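PDB 3WND: protein translation elongation factor 1A from Methanosarcina mazei, which binds cysteinyl-tRNA(Cys) in its GTP-bound form and, as a SelB/EF-Tu/aIF2-gamma-like factor, probably acts in translation elongation. Local coordinates for residues 24-29 with 88-93; 32-37 with 68-73; 48-53 with 63-68. All coordinates share one frame; numbering follows the deposited sequence. Where two conformers were deposited one is given.

Contact 1: 24-29 with 88-93; sequences VAIIGT and VLCIPP
Val88 sets CG1 anti to its backbone N (chi1 173°), which leaves CG2 on the side facing Val24, whose CG1 it meets at 3.7 Å. Leu89 likewise carries CG trans to the amide nitrogen (chi1 169°), and its CD1 reaches forward, past its partner Ile27, to 3.8 Å from CA of Gly28. That glycine has no room for a side chain: a CB would run into O of Cys90 and, at these backbone angles, into the carbonyl before it. The backbone supplies the parallel pattern. Val88 N donates to Ala25 O at 2.8 Å, almost perfectly straight (177°), Ile27 N to Val88 O at 2.9 Å, and Cys90 N to Ile27 O at 2.7 Å. Further along, Thr29 N and Cys90 O do not bond directly; a water links them, accepting from Thr29 N at 2.8 Å and donating to Cys90 O at the same length. At the far end CG2 of Thr29 touches CD of Pro92, while its OG1 bonds to Asp97. Gly28 and the following residues match the first part of a P-loop, consistent with the GDP-binding residues that begin at Ser32. In the mixed sheet, strand 21-28 lies between strands 61-66 and 86-91; Leu37 of helix 34-39 packs on the Val88 and Cys90 face, and Cys103 and Ile104 of helix 98-109 on the Leu89 face.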
loop_
_atom_site.group_PDB
_atom_site.type_symbol
_atom_site.label_atom_id
_atom_site.label_comp_id
_atom_site.label_asym_id
_atom_site.label_seq_id
_atom_site.Cartn_x
_atom_site.Cartn_y
_atom_site.Cartn_z
ATOM N N VAL A 24 4.524 -3.971 -6.190
ATOM C CA VAL A 24 5.668 -3.348 -5.472
ATOM C C VAL A 24 5.431 -1.846 -5.361
ATOM O O VAL A 24 5.024 -1.181 -6.321
ATOM C CB VAL A 24 6.993 -3.677 -6.267
ATOM C CG1 VAL A 24 8.190 -3.038 -5.544
ATOM C CG2 VAL A 24 7.186 -5.193 -6.458
ATOM N N ALA A 25 5.555 -1.319 -4.165
ATOM C CA ALA A 25 5.513 0.127 -3.922
ATOM C C ALA A 25 6.883 0.702 -3.903
ATOM O O ALA A 25 7.771 0.202 -3.228
ATOM C CB ALA A 25 4.897 0.372 -2.563
ATOM N N ILE A 26 7.093 1.729 -4.708
ATOM C CA ILE A 26 8.427 2.429 -4.698
ATOM C C ILE A 26 8.169 3.758 -4.005
ATOM O O ILE A 26 7.344 4.593 -4.468
ATOM C CB ILE A 26 9.036 2.685 -6.136
ATOM C CG1 ILE A 26 9.055 1.418 -7.037
ATOM C CG2 ILE A 26 10.404 3.372 -5.988
ATOM C CD1 ILE A 26 9.813 0.220 -6.542
ATOM N N ILE A 27 8.842 3.931 -2.860
ATOM C CA ILE A 27 8.564 5.046 -2.007
ATOM C C ILE A 27 9.852 5.710 -1.528
ATOM O O ILE A 27 10.985 5.128 -1.596
ATOM C CB ILE A 27 7.702 4.607 -0.766
ATOM C CG1 ILE A 27 8.508 3.668 0.157
ATOM C CG2 ILE A 27 6.325 3.976 -1.217
ATOM C CD1 ILE A 27 7.848 3.503 1.558
ATOM N N GLY A 28 9.692 6.867 -0.956
ATOM C CA GLY A 28 10.740 7.539 -0.206
ATOM C C GLY A 28 10.719 9.030 -0.331
ATOM O O GLY A 28 9.756 9.613 -0.906
ATOM N N THR A 29 11.720 9.656 0.266
ATOM C CA THR A 29 11.832 11.127 0.381
ATOM C C THR A 29 12.025 11.863 -0.921
ATOM O O THR A 29 12.117 11.250 -2.026
ATOM C CB THR A 29 12.969 11.477 1.426
ATOM O OG1 THR A 29 12.832 12.860 1.827
ATOM C CG2 THR A 29 14.371 11.170 0.903
ATOM N N VAL A 88 9.789 -0.915 -1.692
ATOM C CA VAL A 88 11.200 -0.538 -1.943
ATOM C C VAL A 88 11.345 0.913 -1.480
ATOM O O VAL A 88 10.686 1.822 -2.032
ATOM C CB VAL A 88 11.515 -0.588 -3.439
ATOM C CG1 VAL A 88 12.949 -0.008 -3.681
ATOM C CG2 VAL A 88 11.410 -2.059 -3.893
ATOM N N LEU A 89 12.102 1.096 -0.382
ATOM C CA LEU A 89 12.297 2.431 0.240
ATOM C C LEU A 89 13.564 3.010 -0.334
ATOM O O LEU A 89 14.646 2.393 -0.164
ATOM C CB LEU A 89 12.321 2.322 1.762
ATOM C CG LEU A 89 12.780 3.561 2.487
ATOM C CD1 LEU A 89 11.784 4.753 2.186
ATOM C CD2 LEU A 89 12.874 3.241 3.989
ATOM N N CYS A 90 13.422 4.096 -1.045
ATOM C CA CYS A 90 14.601 4.700 -1.745
ATOM C C CYS A 90 15.224 5.744 -0.813
ATOM O O CYS A 90 14.576 6.635 -0.367
ATOM C CB CYS A 90 14.093 5.398 -3.014
ATOM S SG CYS A 90 13.480 4.250 -4.220
ATOM N N ILE A 91 16.503 5.530 -0.496
ATOM C CA ILE A 91 17.227 6.495 0.334
ATOM C C ILE A 91 18.461 6.929 -0.482
ATOM O O ILE A 91 19.371 6.100 -0.691
ATOM C CB ILE A 91 17.635 5.855 1.682
ATOM C CG1 ILE A 91 16.369 5.262 2.385
ATOM C CG2 ILE A 91 18.354 6.888 2.525
ATOM C CD1 ILE A 91 16.599 4.545 3.663
ATOM N N PRO A 92 18.579 8.229 -0.759
ATOM C CA PRO A 92 19.750 8.734 -1.497
ATOM C C PRO A 92 20.951 9.002 -0.529
ATOM O O PRO A 92 20.787 8.915 0.684
ATOM C CB PRO A 92 19.213 10.043 -2.074
ATOM C CG PRO A 92 18.286 10.579 -0.941
ATOM C CD PRO A 92 17.566 9.312 -0.485
ATOM N N PRO A 93 22.126 9.319 -1.088
ATOM C CA PRO A 93 23.280 9.492 -0.181
ATOM C C PRO A 93 22.952 10.664 0.767
ATOM O O PRO A 93 22.302 11.674 0.376
ATOM C CB PRO A 93 24.476 9.719 -1.199
ATOM C CG PRO A 93 24.003 8.948 -2.416
ATOM C CD PRO A 93 22.538 9.339 -2.527
HETATM O O HOH W 1 13.387 7.947 1.792
#

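Contact 2: 32-37 with 68-73; sequences SGRTSL and HSYPKT
The guanidinium of Arg34 meets the carbonyl oxygen of Tyr70 at its edge, with O lying near the guanidinium plane. The Tyr70 ring has CB of Pro71 over the centre of one face, 3.6 Å above the plane, and Arg34 NH1 at its edge, 4.2 Å from CD2. The peptide between Tyr70 and Pro71 is cis, which folds the proline back onto the ring. In the conformer described, Arg34 NH1 donates to Tyr70 O at 2.6 Å (153°), the donor tilted 30° from the carbonyl plane; the bond from NH2 to the same oxygen, at 3.1 Å, is weak. The bend at chi3 (-90°) turns the group toward this carbonyl, and Arg34 NH2 comes to 4.0 Å from CD of Pro71. Arg34 stands where P-loops usually have lysine, and the 68-73 segment follows the strand bearing Asp66, as the switch II region does in related GTPases; the bond thus probably joins P-loop to switch in a chain without nucleotide. Ser32 to Ser36 all belong to the GDP site. The 68-73 loop runs from strand 61-66 to helix 74-83, which Thr73 N-caps through Ser76 N; Tyr70 packs on Cys103 of helix 98-109 and bonds to its Glu102, and Arg34 opens helix 34-39, right after Gly33 at the N-cap, alongside strand 86-91.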
loop_
_atom_site.group_PDB
_atom_site.type_symbol
_atom_site.label_atom_id
_atom_site.label_comp_id
_atom_site.label_asym_id
_atom_site.label_seq_id
_atom_site.Cartn_x
_atom_site.Cartn_y
_atom_site.Cartn_z
ATOM N N SER A 32 15.061 11.299 -4.117
ATOM C CA SER A 32 15.631 10.007 -3.820
ATOM C C SER A 32 15.722 9.074 -5.006
ATOM O O SER A 32 16.083 7.936 -4.831
ATOM C CB SER A 32 14.831 9.341 -2.677
ATOM O OG SER A 32 13.527 9.097 -3.205
ATOM N N GLY A 33 15.444 9.573 -6.232
ATOM C CA GLY A 33 15.461 8.702 -7.419
ATOM C C GLY A 33 14.311 7.733 -7.546
ATOM O O GLY A 33 14.364 6.829 -8.355
ATOM N N ARG A 34 13.245 7.944 -6.775
ATOM C CA ARG A 34 12.049 7.026 -6.764
ATOM C C ARG A 34 11.417 6.936 -8.147
ATOM O O ARG A 34 11.228 5.848 -8.655
ATOM C CB ARG A 34 10.976 7.628 -5.896
ATOM C CG ARG A 34 11.216 7.613 -4.424
ATOM C CD ARG A 34 9.907 8.088 -3.802
ATOM N NE ARG A 34 10.002 9.510 -3.706
ATOM C CZ ARG A 34 9.024 10.379 -3.494
ATOM N NH1 ARG A 34 7.724 10.032 -3.385
ATOM N NH2 ARG A 34 9.348 11.652 -3.388
ATOM N N THR A 35 11.022 8.073 -8.724
ATOM C CA THR A 35 10.359 8.010 -10.030
ATOM C C THR A 35 11.263 7.481 -11.113
ATOM O O THR A 35 10.820 6.627 -11.887
ATOM C CB THR A 35 9.821 9.417 -10.415
ATOM O OG1 THR A 35 8.832 9.793 -9.445
ATOM C CG2 THR A 35 9.231 9.373 -11.829
ATOM N N SER A 36 12.586 7.810 -11.082
ATOM C CA SER A 36 13.429 7.268 -12.113
ATOM C C SER A 36 13.580 5.795 -11.969
ATOM O O SER A 36 13.685 5.087 -12.953
ATOM C CB SER A 36 14.813 7.935 -11.981
ATOM O OG SER A 36 14.658 9.292 -12.342
ATOM N N LEU A 37 13.544 5.315 -10.720
ATOM C CA LEU A 37 13.707 3.838 -10.550
ATOM C C LEU A 37 12.414 3.136 -11.095
ATOM O O LEU A 37 12.520 2.132 -11.845
ATOM C CB LEU A 37 13.942 3.520 -9.060
ATOM C CG LEU A 37 14.027 1.993 -8.707
ATOM C CD1 LEU A 37 15.086 1.320 -9.503
ATOM C CD2 LEU A 37 14.138 1.796 -7.176
ATOM N N HIS A 68 4.140 9.139 -6.135
ATOM C CA HIS A 68 4.799 10.399 -6.512
ATOM C C HIS A 68 4.293 11.626 -5.854
ATOM O O HIS A 68 4.966 12.655 -5.951
ATOM C CB HIS A 68 4.849 10.560 -8.060
ATOM C CG HIS A 68 3.483 10.788 -8.671
ATOM N ND1 HIS A 68 2.740 9.785 -9.301
ATOM C CD2 HIS A 68 2.647 11.859 -8.556
ATOM C CE1 HIS A 68 1.570 10.269 -9.665
ATOM N NE2 HIS A 68 1.492 11.545 -9.249
ATOM N N SER A 69 3.109 11.547 -5.207
ATOM C CA SER A 69 2.527 12.672 -4.489
ATOM C C SER A 69 2.868 12.695 -3.011
ATOM O O SER A 69 2.422 13.531 -2.314
ATOM C CB SER A 69 0.981 12.873 -4.722
ATOM O OG SER A 69 0.727 12.837 -6.080
ATOM N N TYR A 70 3.717 11.776 -2.581
ATOM C CA TYR A 70 4.319 11.831 -1.231
ATOM C C TYR A 70 5.705 12.454 -1.463
ATOM O O TYR A 70 6.411 12.040 -2.406
ATOM C CB TYR A 70 4.390 10.382 -0.686
ATOM C CG TYR A 70 5.121 10.351 0.618
ATOM C CD1 TYR A 70 4.441 10.664 1.836
ATOM C CD2 TYR A 70 6.518 10.217 0.624
ATOM C CE1 TYR A 70 5.141 10.754 3.021
ATOM C CE2 TYR A 70 7.242 10.337 1.841
ATOM C CZ TYR A 70 6.553 10.555 3.014
ATOM O OH TYR A 70 7.210 10.682 4.191
ATOM N N PRO A 71 6.156 13.368 -0.568
ATOM C CA PRO A 71 5.610 13.611 0.756
ATOM C C PRO A 71 4.501 14.662 0.874
ATOM O O PRO A 71 4.027 14.930 1.972
ATOM C CB PRO A 71 6.849 14.031 1.538
ATOM C CG PRO A 71 7.680 14.718 0.595
ATOM C CD PRO A 71 7.536 13.910 -0.654
ATOM N N LYS A 72 4.083 15.263 -0.240
ATOM C CA LYS A 72 2.995 16.273 -0.135
ATOM C C LYS A 72 1.757 15.702 0.542
ATOM O O LYS A 72 1.214 16.343 1.454
ATOM C CB LYS A 72 2.621 16.790 -1.522
ATOM C CG LYS A 72 1.437 17.776 -1.549
ATOM C CD LYS A 72 1.027 18.067 -3.009
ATOM C CE LYS A 72 -0.105 17.161 -3.556
ATOM N NZ LYS A 72 0.090 16.593 -4.933
ATOM N N THR A 73 1.297 14.530 0.106
ATOM C CA THR A 73 0.135 13.899 0.740
ATOM C C THR A 73 0.550 12.503 1.308
ATOM O O THR A 73 1.389 11.767 0.735
ATOM C CB THR A 73 -1.051 13.632 -0.216
ATOM O OG1 THR A 73 -0.717 12.545 -1.136
ATOM C CG2 THR A 73 -1.424 14.853 -0.964
#

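Contact 3: 48-53 with 63-68; sequences SDITMY and VFVDAH
His68 lays one ring face over the carbonyl of Asp49, whose O sits 3.4 Å above the ring plane, while Ser48 O lies at the ring edge and takes a weak bond from NE2 at 3.1 Å. Its chi1 of 69° places CG between the backbone N and the carbonyl carbon, and the side chain crosses that of Thr51 at about a right angle. Substituting the small methyl of an alanine for this imidazole would probably cost Ser48 O its weak NE2 donor and open a gap over the Asp49 peptide. Tyr53 and Asp66 run side by side with ring and carboxylate 32° apart, and a water joins them, 2.6 Å from Tyr53 OH and 2.6 Å from Asp66 OD2. OD2 also bonds to Thr35. On the other face Met52 lies alongside Val65, pointing the same way, CE of Met52 tight at 3.5 Å from CG2 of Val65. Thr51 with Asp66 and Tyr53 with Phe64 are hydrogen-bonded antiparallel pairs; Thr51 N to Asp66 O measures 2.9 Å. In this hairpin, strand 51-55 is bordered by strand 43-47 and strand 61-66 by strand 21-28; helix 34-39 packs on the Tyr53 face, and helix 74-83 touches Ile50 and Ala67.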
loop_
_atom_site.group_PDB
_atom_site.type_symbol
_atom_site.label_atom_id
_atom_site.label_comp_id
_atom_site.label_asym_id
_atom_site.label_seq_id
_atom_site.Cartn_x
_atom_site.Cartn_y
_atom_site.Cartn_z
ATOM N N SER A 48 -2.526 8.939 -11.400
ATOM C CA SER A 48 -3.348 9.921 -10.677
ATOM C C SER A 48 -2.479 10.639 -9.598
ATOM O O SER A 48 -1.506 11.351 -9.934
ATOM C CB SER A 48 -4.540 9.162 -10.028
ATOM O OG SER A 48 -4.131 8.072 -9.189
ATOM N N ASP A 49 -2.743 10.403 -8.302
ATOM C CA ASP A 49 -1.725 10.845 -7.290
ATOM C C ASP A 49 -0.647 9.779 -7.075
ATOM O O ASP A 49 0.329 10.032 -6.336
ATOM C CB ASP A 49 -2.339 11.146 -5.919
ATOM C CG ASP A 49 -3.083 9.936 -5.364
ATOM O OD1 ASP A 49 -3.508 9.018 -6.109
ATOM O OD2 ASP A 49 -3.238 9.911 -4.169
ATOM N N ILE A 50 -0.836 8.622 -7.709
ATOM C CA ILE A 50 0.145 7.542 -7.759
ATOM C C ILE A 50 0.276 7.141 -9.205
ATOM O O ILE A 50 -0.600 7.420 -9.979
ATOM C CB ILE A 50 -0.205 6.270 -6.907
ATOM C CG1 ILE A 50 -1.610 5.744 -7.248
ATOM C CG2 ILE A 50 -0.177 6.608 -5.400
ATOM C CD1 ILE A 50 -1.871 4.305 -6.736
ATOM N N THR A 51 1.401 6.505 -9.559
ATOM C CA THR A 51 1.579 6.020 -10.950
ATOM C C THR A 51 2.056 4.596 -11.019
ATOM O O THR A 51 2.989 4.215 -10.334
ATOM C CB THR A 51 2.560 6.965 -11.750
ATOM O OG1 THR A 51 2.071 8.332 -11.709
ATOM C CG2 THR A 51 2.724 6.555 -13.160
ATOM N N MET A 52 1.367 3.797 -11.852
ATOM C CA MET A 52 1.683 2.411 -12.006
ATOM C C MET A 52 2.624 2.299 -13.158
ATOM O O MET A 52 2.444 2.976 -14.194
ATOM C CB MET A 52 0.534 1.522 -12.437
ATOM C CG MET A 52 -0.833 1.788 -11.868
ATOM S SD MET A 52 -0.822 2.332 -10.164
ATOM C CE MET A 52 -1.104 0.796 -9.379
ATOM N N TYR A 53 3.596 1.441 -12.992
ATOM C CA TYR A 53 4.537 1.080 -14.031
ATOM C C TYR A 53 4.452 -0.418 -14.137
ATOM O O TYR A 53 4.827 -1.160 -13.226
ATOM C CB TYR A 53 5.990 1.504 -13.702
ATOM C CG TYR A 53 6.120 3.016 -13.735
ATOM C CD1 TYR A 53 5.852 3.783 -12.613
ATOM C CD2 TYR A 53 6.512 3.675 -14.908
ATOM C CE1 TYR A 53 5.897 5.191 -12.649
ATOM C CE2 TYR A 53 6.606 5.079 -14.949
ATOM C CZ TYR A 53 6.309 5.824 -13.819
ATOM O OH TYR A 53 6.410 7.195 -13.773
ATOM N N VAL A 63 3.715 -4.988 -10.998
ATOM C CA VAL A 63 3.244 -3.629 -11.038
ATOM C C VAL A 63 4.063 -2.877 -9.990
ATOM O O VAL A 63 4.131 -3.308 -8.811
ATOM C CB VAL A 63 1.747 -3.513 -10.741
ATOM C CG1 VAL A 63 1.282 -2.048 -10.724
ATOM C CG2 VAL A 63 0.990 -4.399 -11.760
ATOM N N PHE A 64 4.709 -1.794 -10.452
ATOM C CA PHE A 64 5.460 -0.893 -9.522
ATOM C C PHE A 64 4.688 0.369 -9.348
ATOM O O PHE A 64 4.369 1.050 -10.291
ATOM C CB PHE A 64 6.869 -0.584 -10.081
ATOM C CG PHE A 64 7.650 -1.791 -10.363
ATOM C CD1 PHE A 64 7.622 -2.373 -11.626
ATOM C CD2 PHE A 64 8.422 -2.338 -9.377
ATOM C CE1 PHE A 64 8.333 -3.541 -11.847
ATOM C CE2 PHE A 64 9.197 -3.472 -9.631
ATOM C CZ PHE A 64 9.142 -4.073 -10.891
ATOM N N VAL A 65 4.396 0.720 -8.111
ATOM C CA VAL A 65 3.561 1.873 -7.886
ATOM C C VAL A 65 4.453 2.935 -7.287
ATOM O O VAL A 65 5.047 2.775 -6.183
ATOM C CB VAL A 65 2.457 1.490 -6.893
ATOM C CG1 VAL A 65 1.598 2.708 -6.659
ATOM C CG2 VAL A 65 1.723 0.286 -7.440
ATOM N N ASP A 66 4.584 4.017 -8.046
ATOM C CA ASP A 66 5.343 5.172 -7.584
ATOM C C ASP A 66 4.426 6.090 -6.823
ATOM O O ASP A 66 3.410 6.613 -7.406
ATOM C CB ASP A 66 5.938 5.886 -8.811
ATOM C CG ASP A 66 6.669 7.256 -8.466
ATOM O OD1 ASP A 66 6.945 7.588 -7.300
ATOM O OD2 ASP A 66 6.995 7.965 -9.454
ATOM N N ALA A 67 4.701 6.234 -5.501
ATOM C CA ALA A 67 3.868 7.190 -4.703
ATOM C C ALA A 67 4.333 8.645 -4.915
ATOM O O ALA A 67 4.934 9.311 -4.009
ATOM C CB ALA A 67 3.991 6.805 -3.190
ATOM N N HIS A 68 4.140 9.139 -6.135
ATOM C CA HIS A 68 4.799 10.399 -6.512
ATOM C C HIS A 68 4.293 11.626 -5.854
ATOM O O HIS A 68 4.966 12.655 -5.951
ATOM C CB HIS A 68 4.849 10.560 -8.060
ATOM C CG HIS A 68 3.483 10.788 -8.671
ATOM N ND1 HIS A 68 2.740 9.785 -9.301
ATOM C CD2 HIS A 68 2.647 11.859 -8.556
ATOM C CE1 HIS A 68 1.570 10.269 -9.665
ATOM N NE2 HIS A 68 1.492 11.545 -9.249
HETATM O O HOH W 2 5.633 8.432 -11.657
#

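How the contacts relate
From the N terminus, strand 21-28 opens contact 1, whose loop is closed only at 88-93. Within that loop lies contact 2, from the P-loop and the start of helix 34-39 to the 68-73 loop. Contact 3 lies in turn within contact 2 and closes the short hairpin of strands 51-55 and 61-66, so the three nest without crossing. His68 is shared by contacts 2 and 3. Strands 21-28 and 61-66 are sheet neighbours, and Val24 O to Val65 N and Ile26 N to Val65 O (both 2.7 Å) join contacts 1 and 3. Thr35 OG1 to Asp66 OD2, at 2.6 Å, ties the nucleotide-site helix to the hairpin.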